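Long-range contacts in superoxide dismutase (Candida albicans, PDB 4GUN), which probably destroys toxic superoxide radicals formed in the cell, converting them to hydrogen peroxide and oxygen at a manganese centre: residues 5-10 against 43-48; 11-16 against 82-87; 106-111 against 145-150; 134-139 against 156-161. The protein carries 2 engineered substitutions. One frame throughout, in Å; residues are numbered along the deposited sequence.

Contact 1: residues 5-10 against 43-48; sequences NEKISL and GYNAAI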
loop_
_atom_site.group_PDB
_atom_site.type_symbol
_atom_site.label_atom_id
_atom_site.label_comp_id
_atom_site.label_asym_id
_atom_site.label_seq_id
_atom_site.Cartn_x
_atom_site.Cartn_y
_atom_site.Cartn_z
ATOM N N ASN A 5 -0.532 5.789 -32.904
ATOM C CA ASN A 5 0.356 6.749 -32.230
ATOM C C ASN A 5 0.437 6.576 -30.700
ATOM O O ASN A 5 1.393 7.054 -30.085
ATOM C CB ASN A 5 0.002 8.205 -32.605
ATOM C CG ASN A 5 -1.282 8.733 -32.003
ATOM O OD1 ASN A 5 -2.377 8.520 -32.534
ATOM N ND2 ASN A 5 -1.170 9.490 -30.917
ATOM N N GLU A 6 -0.570 5.916 -30.092
ATOM C CA GLU A 6 -0.648 5.686 -28.647
ATOM C C GLU A 6 -0.006 4.354 -28.246
ATOM O O GLU A 6 0.274 4.151 -27.062
ATOM C CB GLU A 6 -2.115 5.700 -28.168
ATOM C CG GLU A 6 -2.857 7.012 -28.389
ATOM C CD GLU A 6 -4.353 6.942 -28.144
ATOM O OE1 GLU A 6 -4.918 5.828 -28.211
ATOM O OE2 GLU A 6 -4.961 8.002 -27.877
ATOM N N LYS A 7 0.193 3.441 -29.223
ATOM C CA LYS A 7 0.752 2.106 -29.009
ATOM C C LYS A 7 2.228 2.165 -28.699
ATOM O O LYS A 7 2.961 2.867 -29.392
ATOM C CB LYS A 7 0.546 1.240 -30.263
ATOM C CG LYS A 7 -0.816 0.577 -30.358
ATOM C CD LYS A 7 -0.895 -0.389 -31.541
ATOM C CE LYS A 7 -0.301 -1.751 -31.249
ATOM N NZ LYS A 7 -0.500 -2.697 -32.381
ATOM N N ILE A 8 2.674 1.413 -27.676
ATOM C CA ILE A 8 4.092 1.302 -27.332
ATOM C C ILE A 8 4.654 0.023 -27.976
ATOM O O ILE A 8 3.897 -0.897 -28.316
ATOM C CB ILE A 8 4.386 1.369 -25.800
ATOM C CG1 ILE A 8 3.785 0.170 -25.035
ATOM C CG2 ILE A 8 3.944 2.732 -25.214
ATOM C CD1 ILE A 8 4.343 -0.093 -23.688
ATOM N N SER A 9 5.981 -0.036 -28.137
ATOM C CA SER A 9 6.617 -1.204 -28.734
ATOM C C SER A 9 7.867 -1.585 -27.976
ATOM O O SER A 9 8.376 -0.793 -27.180
ATOM C CB SER A 9 6.878 -0.976 -30.223
ATOM O OG SER A 9 7.766 0.103 -30.444
ATOM N N LEU A 10 8.329 -2.815 -28.171
ATOM C CA LEU A 10 9.532 -3.299 -27.512
ATOM C C LEU A 10 10.730 -2.507 -28.049
ATOM O O LEU A 10 10.884 -2.452 -29.264
ATOM C CB LEU A 10 9.713 -4.804 -27.788
ATOM C CG LEU A 10 10.835 -5.520 -27.032
ATOM C CD1 LEU A 10 10.470 -5.710 -25.586
ATOM C CD2 LEU A 10 11.119 -6.888 -27.665
ATOM N N GLY A 43 0.366 -5.688 -22.336
ATOM C CA GLY A 43 -0.492 -5.323 -21.228
ATOM C C GLY A 43 -0.861 -3.856 -21.262
ATOM O O GLY A 43 -2.031 -3.518 -21.092
ATOM N N TYR A 44 0.112 -2.977 -21.545
ATOM C CA TYR A 44 -0.187 -1.550 -21.652
ATOM C C TYR A 44 -1.097 -1.257 -22.838
ATOM O O TYR A 44 -2.098 -0.568 -22.658
ATOM C CB TYR A 44 1.091 -0.670 -21.673
ATOM C CG TYR A 44 0.812 0.813 -21.824
ATOM C CD1 TYR A 44 0.565 1.615 -20.713
ATOM C CD2 TYR A 44 0.824 1.419 -23.076
ATOM C CE1 TYR A 44 0.285 2.976 -20.850
ATOM C CE2 TYR A 44 0.528 2.773 -23.227
ATOM C CZ TYR A 44 0.268 3.551 -22.111
ATOM O OH TYR A 44 0.003 4.887 -22.274
ATOM N N ASN A 45 -0.774 -1.773 -24.037
ATOM C CA ASN A 45 -1.614 -1.479 -25.214
ATOM C C ASN A 45 -3.066 -1.981 -25.070
ATOM O O ASN A 45 -3.995 -1.296 -25.514
ATOM C CB ASN A 45 -0.946 -1.907 -26.528
ATOM C CG ASN A 45 0.382 -1.240 -26.808
ATOM O OD1 ASN A 45 0.610 -0.068 -26.498
ATOM N ND2 ASN A 45 1.302 -1.985 -27.392
ATOM N N ALA A 46 -3.260 -3.135 -24.401
ATOM C CA ALA A 46 -4.588 -3.692 -24.132
ATOM C C ALA A 46 -5.310 -2.856 -23.075
ATOM O O ALA A 46 -6.494 -2.578 -23.262
ATOM C CB ALA A 46 -4.484 -5.142 -23.669
ATOM N N ALA A 47 -4.602 -2.433 -21.993
ATOM C CA ALA A 47 -5.165 -1.594 -20.911
ATOM C C ALA A 47 -5.637 -0.262 -21.441
ATOM O O ALA A 47 -6.686 0.224 -21.008
ATOM C CB ALA A 47 -4.143 -1.370 -19.801
ATOM N N ILE A 48 -4.874 0.337 -22.369
ATOM C CA ILE A 48 -5.251 1.618 -22.973
ATOM C C ILE A 48 -6.518 1.477 -23.819
ATOM O O ILE A 48 -7.387 2.350 -23.766
ATOM C CB ILE A 48 -4.065 2.307 -23.714
ATOM C CG1 ILE A 48 -3.088 2.967 -22.709
ATOM C CG2 ILE A 48 -4.522 3.315 -24.805
ATOM C CD1 ILE A 48 -3.699 3.786 -21.539
HETATM O O HOH W 1 0.161 5.806 -24.937
#
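Asn45 reaches out from helix 26-56 with its amide laid against the backbone of Ile8, and both ends of that amide are used. The Ile8 N-H points almost straight at OD1 of Asn45 (2.8 Å between Ile8 N and Asn45 OD1, N-H...O angle 167°), while ND2 of Asn45 donates to Ile8 O at 3.0 Å, with the acceptor close to the amide plane. Two bonds to the N-H and C=O of one residue fix the rotation of the amide and tie the extended N-terminal chain to the helix, much as a neighbouring strand would. Lys7 crosses this amide at about a right angle, its aliphatic part passing beside it. On the other flank, the Ile8 side chain runs across Tyr44, also at about a right angle: CG1 lies 3.8 Å from Tyr44 CD2, and CD1 continues toward Tyr44 CB. With CG anti to the backbone N (chi1 178°), the Tyr44 ring extends beside Ile8, and Ile48 CG1 lies over one of its faces, toward the rim. A water at the ring edge donates to Glu6 O (2.7 Å from the water) and accepts from Tyr44 OH. Leu60 of the second subunit packs on both Ile8 and Tyr44. The pairing fastens the N-terminal arm to the first long helix of the alpha-hairpin domain of iron/manganese superoxide dismutases, at a subunit interface.

Contact 2: residues 11-16 against 82-87; sequences PKIDWA and LFWKNL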
loop_
_atom_site.group_PDB
_atom_site.type_symbol
_atom_site.label_atom_id
_atom_site.label_comp_id
_atom_site.label_asym_id
_atom_site.label_seq_id
_atom_site.Cartn_x
_atom_site.Cartn_y
_atom_site.Cartn_z
ATOM N N PRO A 11 11.564 -1.860 -27.192
ATOM C CA PRO A 11 12.716 -1.108 -27.726
ATOM C C PRO A 11 13.810 -2.037 -28.261
ATOM O O PRO A 11 13.872 -3.218 -27.897
ATOM C CB PRO A 11 13.213 -0.320 -26.511
ATOM C CG PRO A 11 12.881 -1.211 -25.341
ATOM C CD PRO A 11 11.536 -1.812 -25.714
ATOM N N LYS A 12 14.663 -1.497 -29.142
ATOM C CA LYS A 12 15.800 -2.215 -29.710
ATOM C C LYS A 12 16.898 -2.199 -28.649
ATOM O O LYS A 12 17.095 -1.163 -28.006
ATOM C CB LYS A 12 16.270 -1.507 -30.995
ATOM N N ILE A 13 17.574 -3.339 -28.424
ATOM C CA ILE A 13 18.630 -3.471 -27.393
ATOM C C ILE A 13 20.024 -3.264 -28.006
ATOM O O ILE A 13 20.378 -3.977 -28.933
ATOM C CB ILE A 13 18.520 -4.828 -26.634
ATOM C CG1 ILE A 13 17.059 -5.194 -26.255
ATOM C CG2 ILE A 13 19.473 -4.898 -25.440
ATOM C CD1 ILE A 13 16.346 -4.299 -25.228
ATOM N N ASP A 14 20.823 -2.332 -27.446
ATOM C CA ASP A 14 22.163 -1.945 -27.928
ATOM C C ASP A 14 23.306 -2.938 -27.604
ATOM O O ASP A 14 24.487 -2.581 -27.696
ATOM C CB ASP A 14 22.525 -0.519 -27.449
ATOM C CG ASP A 14 21.403 0.510 -27.524
ATOM O OD1 ASP A 14 20.643 0.501 -28.533
ATOM O OD2 ASP A 14 21.311 1.356 -26.603
ATOM N N TRP A 15 22.960 -4.169 -27.232
ATOM C CA TRP A 15 23.933 -5.217 -26.932
ATOM C C TRP A 15 23.363 -6.593 -27.228
ATOM O O TRP A 15 22.142 -6.768 -27.236
ATOM C CB TRP A 15 24.473 -5.124 -25.487
ATOM C CG TRP A 15 23.469 -4.715 -24.452
ATOM C CD1 TRP A 15 23.283 -3.462 -23.949
ATOM C CD2 TRP A 15 22.561 -5.573 -23.738
ATOM N NE1 TRP A 15 22.299 -3.475 -22.989
ATOM C CE2 TRP A 15 21.836 -4.758 -22.838
ATOM C CE3 TRP A 15 22.264 -6.951 -23.797
ATOM C CZ2 TRP A 15 20.821 -5.266 -22.014
ATOM C CZ3 TRP A 15 21.278 -7.461 -22.956
ATOM C CH2 TRP A 15 20.570 -6.621 -22.080
ATOM N N ALA A 16 24.253 -7.567 -27.476
ATOM C CA ALA A 16 23.882 -8.962 -27.754
ATOM C C ALA A 16 23.390 -9.617 -26.453
ATOM O O ALA A 16 23.820 -9.222 -25.366
ATOM C CB ALA A 16 25.081 -9.712 -28.314
ATOM N N LEU A 82 14.563 1.695 -19.174
ATOM C CA LEU A 82 15.641 2.365 -18.424
ATOM C C LEU A 82 16.732 1.342 -18.125
ATOM O O LEU A 82 17.916 1.638 -18.262
ATOM C CB LEU A 82 15.142 2.959 -17.095
ATOM C CG LEU A 82 14.227 4.190 -17.134
ATOM C CD1 LEU A 82 13.414 4.296 -15.846
ATOM C CD2 LEU A 82 15.026 5.489 -17.369
ATOM N N PHE A 83 16.324 0.135 -17.721
ATOM C CA PHE A 83 17.247 -0.944 -17.355
ATOM C C PHE A 83 18.179 -1.327 -18.508
ATOM O O PHE A 83 19.399 -1.260 -18.335
ATOM C CB PHE A 83 16.474 -2.146 -16.801
ATOM C CG PHE A 83 17.276 -3.229 -16.120
ATOM C CD1 PHE A 83 18.111 -2.932 -15.043
ATOM C CD2 PHE A 83 17.123 -4.563 -16.487
ATOM C CE1 PHE A 83 18.825 -3.946 -14.386
ATOM C CE2 PHE A 83 17.825 -5.576 -15.816
ATOM C CZ PHE A 83 18.681 -5.262 -14.789
ATOM N N TRP A 84 17.631 -1.645 -19.692
ATOM C CA TRP A 84 18.461 -2.035 -20.837
ATOM C C TRP A 84 19.455 -0.939 -21.254
ATOM O O TRP A 84 20.579 -1.258 -21.658
ATOM C CB TRP A 84 17.644 -2.506 -22.053
ATOM C CG TRP A 84 16.403 -3.326 -21.786
ATOM C CD1 TRP A 84 15.171 -3.126 -22.335
ATOM C CD2 TRP A 84 16.293 -4.511 -20.971
ATOM N NE1 TRP A 84 14.304 -4.113 -21.929
ATOM C CE2 TRP A 84 14.953 -4.948 -21.051
ATOM C CE3 TRP A 84 17.187 -5.216 -20.141
ATOM C CZ2 TRP A 84 14.477 -6.045 -20.327
ATOM C CZ3 TRP A 84 16.723 -6.325 -19.453
ATOM C CH2 TRP A 84 15.371 -6.697 -19.510
ATOM N N LYS A 85 19.031 0.343 -21.128
ATOM C CA LYS A 85 19.846 1.514 -21.445
ATOM C C LYS A 85 20.946 1.770 -20.449
ATOM O O LYS A 85 21.960 2.358 -20.839
ATOM C CB LYS A 85 18.990 2.763 -21.719
ATOM C CG LYS A 85 18.297 2.762 -23.085
ATOM C CD LYS A 85 19.231 3.178 -24.203
ATOM C CE LYS A 85 18.525 3.484 -25.500
ATOM N NZ LYS A 85 19.458 4.096 -26.485
ATOM N N ASN A 86 20.788 1.325 -19.175
ATOM C CA ASN A 86 21.870 1.466 -18.188
ATOM C C ASN A 86 22.679 0.192 -17.957
ATOM O O ASN A 86 23.358 0.045 -16.943
ATOM C CB ASN A 86 21.504 2.248 -16.899
ATOM C CG ASN A 86 20.487 1.628 -15.978
ATOM O OD1 ASN A 86 19.535 2.284 -15.581
ATOM N ND2 ASN A 86 20.704 0.391 -15.535
ATOM N N LEU A 87 22.638 -0.712 -18.946
ATOM C CA LEU A 87 23.426 -1.935 -18.953
ATOM C C LEU A 87 24.274 -1.887 -20.208
ATOM O O LEU A 87 23.814 -1.400 -21.237
ATOM C CB LEU A 87 22.535 -3.196 -18.964
ATOM C CG LEU A 87 21.796 -3.556 -17.652
ATOM C CD1 LEU A 87 20.815 -4.684 -17.885
ATOM C CD2 LEU A 87 22.771 -3.933 -16.526
#
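Trp15 and Ile13 press against Trp84 at the end of helix 60-85, and here the packing is close. Ile13 CD1 sits over one face of the Trp84 indole, 3.3 Å from Trp84 CD1, while Pro11 CG approaches the edge of the same ring. The Trp15 side chain crosses that of Trp84 at about a right angle, bringing Trp15 CZ2 to 4.1 Å from Trp84 CE3 and alongside Leu87 CB. Its chi1 of 37° sets the indole between the backbone N and carbonyl carbon, over Ile13 CG2 and with NE1 facing the helix end. From there NE1 donates to Trp84 O at 3.1 Å, a bond lying in both the indole plane and the carbonyl plane.

The outer side is looser. Exposed Asp14 and Lys85 meet in a salt bridge whose hydrogen bond is weak, 3.3 Å from Asp14 OD2 to Lys85 NZ, for which the lysine chain bends at chi2 back toward the loop.

Trp84 NE1 is hydrogen-bonded to His37, and its ring meets the manganese ligand His32 edge to face. The chemistry is thus divided: aromatic and aliphatic packing, pinned by one indole-to-carbonyl hydrogen bond, holds a second-shell tryptophan, and a long ion pair joins two surface side chains at the exposed edge.

Contact 3: residues 106-111 against 145-150; sequences KQIVAQ and GALDVV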
loop_
_atom_site.group_PDB
_atom_site.type_symbol
_atom_site.label_atom_id
_atom_site.label_comp_id
_atom_site.label_asym_id
_atom_site.label_seq_id
_atom_site.Cartn_x
_atom_site.Cartn_y
_atom_site.Cartn_z
ATOM N N LYS A 106 30.592 14.908 -10.549
ATOM C CA LYS A 106 30.821 16.005 -9.602
ATOM C C LYS A 106 29.823 15.886 -8.443
ATOM O O LYS A 106 30.213 16.060 -7.290
ATOM C CB LYS A 106 30.624 17.376 -10.293
ATOM C CG LYS A 106 31.893 17.950 -10.911
ATOM C CD LYS A 106 31.877 19.486 -10.961
ATOM C CE LYS A 106 31.191 20.038 -12.186
ATOM N NZ LYS A 106 31.144 21.522 -12.163
ATOM N N GLN A 107 28.549 15.575 -8.745
ATOM C CA GLN A 107 27.515 15.421 -7.711
ATOM C C GLN A 107 27.771 14.218 -6.791
ATOM O O GLN A 107 27.618 14.363 -5.584
ATOM C CB GLN A 107 26.101 15.420 -8.303
ATOM C CG GLN A 107 25.010 15.753 -7.275
ATOM C CD GLN A 107 25.005 17.192 -6.806
ATOM O OE1 GLN A 107 25.437 18.109 -7.512
ATOM N NE2 GLN A 107 24.472 17.426 -5.618
ATOM N N ILE A 108 28.195 13.060 -7.360
ATOM C CA ILE A 108 28.539 11.836 -6.623
ATOM C C ILE A 108 29.656 12.144 -5.623
ATOM O O ILE A 108 29.551 11.764 -4.454
ATOM C CB ILE A 108 28.923 10.665 -7.579
ATOM C CG1 ILE A 108 27.696 10.204 -8.422
ATOM C CG2 ILE A 108 29.569 9.473 -6.806
ATOM C CD1 ILE A 108 28.014 9.308 -9.566
ATOM N N VAL A 109 30.714 12.832 -6.094
ATOM C CA VAL A 109 31.876 13.197 -5.287
ATOM C C VAL A 109 31.467 14.136 -4.152
ATOM O O VAL A 109 31.807 13.881 -2.989
ATOM C CB VAL A 109 33.047 13.733 -6.149
ATOM C CG1 VAL A 109 34.123 14.391 -5.284
ATOM C CG2 VAL A 109 33.646 12.623 -7.017
ATOM N N ALA A 110 30.680 15.171 -4.471
ATOM C CA ALA A 110 30.207 16.131 -3.462
ATOM C C ALA A 110 29.383 15.457 -2.361
ATOM O O ALA A 110 29.629 15.701 -1.181
ATOM C CB ALA A 110 29.382 17.227 -4.132
ATOM N N GLN A 111 28.411 14.612 -2.748
ATOM C CA GLN A 111 27.482 13.956 -1.820
ATOM C C GLN A 111 27.912 12.666 -1.140
ATOM O O GLN A 111 27.517 12.453 0.001
ATOM C CB GLN A 111 26.146 13.722 -2.515
ATOM C CG GLN A 111 25.388 15.006 -2.837
ATOM C CD GLN A 111 23.988 14.711 -3.277
ATOM O OE1 GLN A 111 23.625 14.950 -4.418
ATOM N NE2 GLN A 111 23.175 14.163 -2.390
ATOM N N GLY A 145 19.496 19.705 -7.582
ATOM C CA GLY A 145 19.964 18.554 -8.356
ATOM C C GLY A 145 20.569 17.463 -7.489
ATOM O O GLY A 145 21.453 16.734 -7.948
ATOM N N ALA A 146 20.094 17.330 -6.232
ATOM C CA ALA A 146 20.605 16.338 -5.281
ATOM C C ALA A 146 20.218 14.912 -5.646
ATOM O O ALA A 146 19.089 14.634 -6.053
ATOM C CB ALA A 146 20.138 16.639 -3.865
ATOM N N LEU A 147 21.165 14.011 -5.443
ATOM C CA LEU A 147 21.003 12.602 -5.701
ATOM C C LEU A 147 20.461 11.931 -4.447
ATOM O O LEU A 147 20.687 12.402 -3.327
ATOM C CB LEU A 147 22.367 11.980 -6.051
ATOM C CG LEU A 147 23.033 12.431 -7.358
ATOM C CD1 LEU A 147 24.468 11.960 -7.398
ATOM C CD2 LEU A 147 22.241 11.947 -8.606
ATOM N N ASP A 148 19.747 10.815 -4.645
ATOM C CA ASP A 148 19.228 9.993 -3.563
ATOM C C ASP A 148 19.030 8.595 -4.112
ATOM O O ASP A 148 18.969 8.426 -5.329
ATOM C CB ASP A 148 17.917 10.557 -2.993
ATOM C CG ASP A 148 17.460 9.993 -1.639
ATOM O OD1 ASP A 148 18.341 9.540 -0.836
ATOM O OD2 ASP A 148 16.243 10.035 -1.365
ATOM N N VAL A 149 18.995 7.594 -3.233
ATOM C CA VAL A 149 18.736 6.211 -3.640
ATOM C C VAL A 149 17.344 5.892 -3.086
ATOM O O VAL A 149 17.116 6.088 -1.886
ATOM C CB VAL A 149 19.811 5.172 -3.177
ATOM C CG1 VAL A 149 19.548 3.802 -3.815
ATOM C CG2 VAL A 149 21.231 5.643 -3.513
ATOM N N VAL A 150 16.416 5.458 -3.962
ATOM C CA VAL A 150 15.019 5.124 -3.606
ATOM C C VAL A 150 14.651 3.708 -4.114
ATOM O O VAL A 150 15.291 3.196 -5.023
ATOM C CB VAL A 150 14.022 6.222 -4.123
ATOM C CG1 VAL A 150 13.987 6.277 -5.635
ATOM C CG2 VAL A 150 12.605 6.032 -3.582
#
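Gln111 spans the gap from helix 106-111 to the strand at Leu147. From CB, the chain leaves with CG anti to the carbonyl carbon (chi1 -67°) and stays extended to CD, which brings the amide alongside the strand backbone. CD lies 3.6 Å from Leu147 N. At the tip, OE1 takes the Leu147 N-H in the carbonyl plane, on a lone pair; the bond is 2.8 Å from Leu147 N to Gln111 OE1 and practically straight at 178°. The same oxygen also touches Ala146 CA and accepts from Gln107 NE2, 2.9 Å from Gln111 OE1, this second donor standing above the carbonyl plane. The other branch, NE2, donates to Leu147 O at 3.2 Å in a more bent bond, and also reaches Asn143 O of the third subunit. Both polar atoms of the amide are therefore engaged, and Gln107, one helical turn back, steadies the oxygen.

Beside these bonds Leu147 slides past Gln107 in the opposite direction, its CD1 resting 3.8 Å from Gln107 CG and equally far from Ile108 CG1. Tyr204 of helix 197-205 touches both Gln107 and Leu147. Segment 106-111 crosses strand segment 146-150 at -73°, the two short axes 8.8 Å apart at closest approach, so that one helical face covers the first part of strand 146-153, an edge strand within this chain of the antiparallel sheet in the alpha/beta C-terminal domain of iron/manganese superoxide dismutases.

Contact 4: residues 134-139 against 156-161; sequences WAFIVK and DTISAP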
loop_
_atom_site.group_PDB
_atom_site.type_symbol
_atom_site.label_atom_id
_atom_site.label_comp_id
_atom_site.label_asym_id
_atom_site.label_seq_id
_atom_site.Cartn_x
_atom_site.Cartn_y
_atom_site.Cartn_z
ATOM N N TRP A 134 12.373 -2.455 -7.418
ATOM C CA TRP A 134 13.507 -1.798 -8.081
ATOM C C TRP A 134 14.184 -0.876 -7.128
ATOM O O TRP A 134 13.555 -0.423 -6.176
ATOM C CB TRP A 134 12.981 -0.901 -9.240
ATOM C CG TRP A 134 12.381 -1.651 -10.389
ATOM C CD1 TRP A 134 11.158 -2.244 -10.429
ATOM C CD2 TRP A 134 13.007 -1.930 -11.648
ATOM N NE1 TRP A 134 10.999 -2.925 -11.614
ATOM C CE2 TRP A 134 12.125 -2.758 -12.378
ATOM C CE3 TRP A 134 14.230 -1.566 -12.231
ATOM C CZ2 TRP A 134 12.418 -3.209 -13.672
ATOM C CZ3 TRP A 134 14.531 -2.037 -13.505
ATOM C CH2 TRP A 134 13.634 -2.849 -14.208
ATOM N N ALA A 135 15.462 -0.566 -7.391
ATOM C CA ALA A 135 16.205 0.513 -6.729
ATOM C C ALA A 135 16.599 1.510 -7.809
ATOM O O ALA A 135 16.906 1.116 -8.941
ATOM C CB ALA A 135 17.441 0.010 -6.012
ATOM N N PHE A 136 16.533 2.804 -7.482
ATOM C CA PHE A 136 16.910 3.838 -8.427
ATOM C C PHE A 136 17.829 4.847 -7.760
ATOM O O PHE A 136 17.590 5.249 -6.627
ATOM C CB PHE A 136 15.679 4.605 -8.975
ATOM C CG PHE A 136 14.611 3.832 -9.705
ATOM C CD1 PHE A 136 14.583 3.799 -11.093
ATOM C CD2 PHE A 136 13.571 3.228 -9.010
ATOM C CE1 PHE A 136 13.570 3.115 -11.770
ATOM C CE2 PHE A 136 12.557 2.546 -9.688
ATOM C CZ PHE A 136 12.563 2.497 -11.059
ATOM N N ILE A 137 18.830 5.301 -8.510
ATOM C CA ILE A 137 19.652 6.450 -8.171
ATOM C C ILE A 137 18.856 7.553 -8.876
ATOM O O ILE A 137 18.576 7.422 -10.076
ATOM C CB ILE A 137 21.110 6.342 -8.701
ATOM C CG1 ILE A 137 21.885 5.278 -7.877
ATOM C CG2 ILE A 137 21.792 7.715 -8.579
ATOM C CD1 ILE A 137 23.208 4.785 -8.485
ATOM N N VAL A 138 18.406 8.579 -8.118
ATOM C CA VAL A 138 17.544 9.630 -8.686
ATOM C C VAL A 138 18.148 11.008 -8.504
ATOM O O VAL A 138 18.864 11.223 -7.537
ATOM C CB VAL A 138 16.072 9.606 -8.127
ATOM C CG1 VAL A 138 15.412 8.241 -8.290
ATOM C CG2 VAL A 138 15.991 10.064 -6.675
ATOM N N LYS A 139 17.811 11.951 -9.404
ATOM C CA LYS A 139 18.218 13.360 -9.276
ATOM C C LYS A 139 16.951 14.158 -8.970
ATOM O O LYS A 139 15.937 14.000 -9.649
ATOM C CB LYS A 139 18.889 13.868 -10.567
ATOM C CG LYS A 139 19.070 15.394 -10.653
ATOM C CD LYS A 139 19.384 15.813 -12.083
ATOM C CE LYS A 139 19.918 17.232 -12.172
ATOM N NZ LYS A 139 20.004 17.690 -13.603
ATOM N N ASP A 156 6.170 -0.098 -9.930
ATOM C CA ASP A 156 6.088 1.326 -9.598
ATOM C C ASP A 156 7.411 1.982 -10.094
ATOM O O ASP A 156 8.455 1.318 -10.166
ATOM C CB ASP A 156 5.839 1.527 -8.087
ATOM C CG ASP A 156 4.504 0.965 -7.592
ATOM O OD1 ASP A 156 3.668 0.575 -8.439
ATOM O OD2 ASP A 156 4.296 0.916 -6.361
ATOM N N THR A 157 7.339 3.234 -10.543
ATOM C CA THR A 157 8.496 3.911 -11.148
ATOM C C THR A 157 8.763 5.293 -10.566
ATOM O O THR A 157 8.039 5.739 -9.682
ATOM C CB THR A 157 8.320 3.934 -12.688
ATOM O OG1 THR A 157 9.577 4.236 -13.308
ATOM C CG2 THR A 157 7.224 4.901 -13.162
ATOM N N ILE A 158 9.764 5.993 -11.116
ATOM C CA ILE A 158 10.068 7.381 -10.761
ATOM C C ILE A 158 9.178 8.227 -11.674
ATOM O O ILE A 158 9.500 8.436 -12.841
ATOM C CB ILE A 158 11.592 7.676 -10.874
ATOM C CG1 ILE A 158 12.424 6.678 -10.003
ATOM C CG2 ILE A 158 11.924 9.137 -10.517
ATOM C CD1 ILE A 158 11.945 6.452 -8.546
ATOM N N SER A 159 7.990 8.596 -11.184
ATOM C CA SER A 159 7.040 9.312 -12.036
ATOM C C SER A 159 6.790 10.759 -11.647
ATOM O O SER A 159 6.140 11.500 -12.413
ATOM C CB SER A 159 5.737 8.533 -12.164
ATOM O OG SER A 159 5.094 8.446 -10.908
ATOM N N ALA A 160 7.321 11.176 -10.470
ATOM C CA ALA A 160 7.181 12.558 -10.018
ATOM C C ALA A 160 7.891 13.473 -11.029
ATOM O O ALA A 160 9.041 13.184 -11.379
ATOM C CB ALA A 160 7.787 12.725 -8.637
ATOM N N PRO A 161 7.214 14.521 -11.578
ATOM C CA PRO A 161 7.873 15.395 -12.568
ATOM C C PRO A 161 9.226 15.982 -12.138
ATOM O O PRO A 161 10.126 16.038 -12.961
ATOM C CB PRO A 161 6.840 16.497 -12.812
ATOM C CG PRO A 161 5.544 15.867 -12.469
ATOM C CD PRO A 161 5.841 14.982 -11.299
#
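Phe136 and Ile158 form the centre of the contact through a CH-pi interaction. Ile158 CG1 stands over one face of the phenyl ring, 3.7 Å from its centroid and 16° off the ring normal, displaced toward the Phe136 CG side, which it approaches to 3.6 Å. The two side chains slide past each other in opposite directions, and the terminal Ile158 CD1 settles near Phe136 CD2. Both carry their first branch anti to the carbonyl carbon (chi1 -59° for Phe136 and -56° for Ile158), bringing the isoleucine CG1 methylene over the face of the ring.

Aliphatic packing extends this core along the strand. Val138, two residues on and on the same face, crosses Ile158 obliquely and places CG1 at 3.8 Å from Ile158 CG1. Val150 of the adjoining strand touches Val138 and Ile158.

Polar groups border the ring without bonding across the two segments. Asp156 O lies near the plane of the Phe136 ring at its edge, 4.3 Å from CE2, and Thr157 OG1 comes to 4.1 Å from Phe136 CZ. Their needs are met elsewhere: Asn79 binds both oxygens, and Thr152 also donates to Asp156 O. At this same end, Trp134 CD1 only grazes Asp156 O, while its ring meets the manganese ligand His80 edge to face.

A loop between strands 146-153 and 163-170 thus covers one face of the central strand in the antiparallel sheet of the C-terminal superoxide dismutase domain, beside the metal site.

Overall arrangement
Contacts 1 and 2 lie end to end along the N-terminal arm, their centres about 19 Å apart, and bind it in turn to helices 26-56 and 60-85. Contacts 3 and 4, with centres about 14 Å apart, share the antiparallel sheet: backbone bonds join Val150 to Phe136 and Asp148 to Val138. One place where the two domains meet is between contacts 2 and 4, Phe83 CB lying 3.8 Å from Trp134 CZ3. The manganese ion is about 6 Å from the side chain of Trp84 and about 4 Å from that of Trp134. Contact 3 lies away from the metal site, across the chain's centre from contact 1, their centres about 34 Å apart. Contacts 1 and 4 both border the second subunit, contact 3 the third.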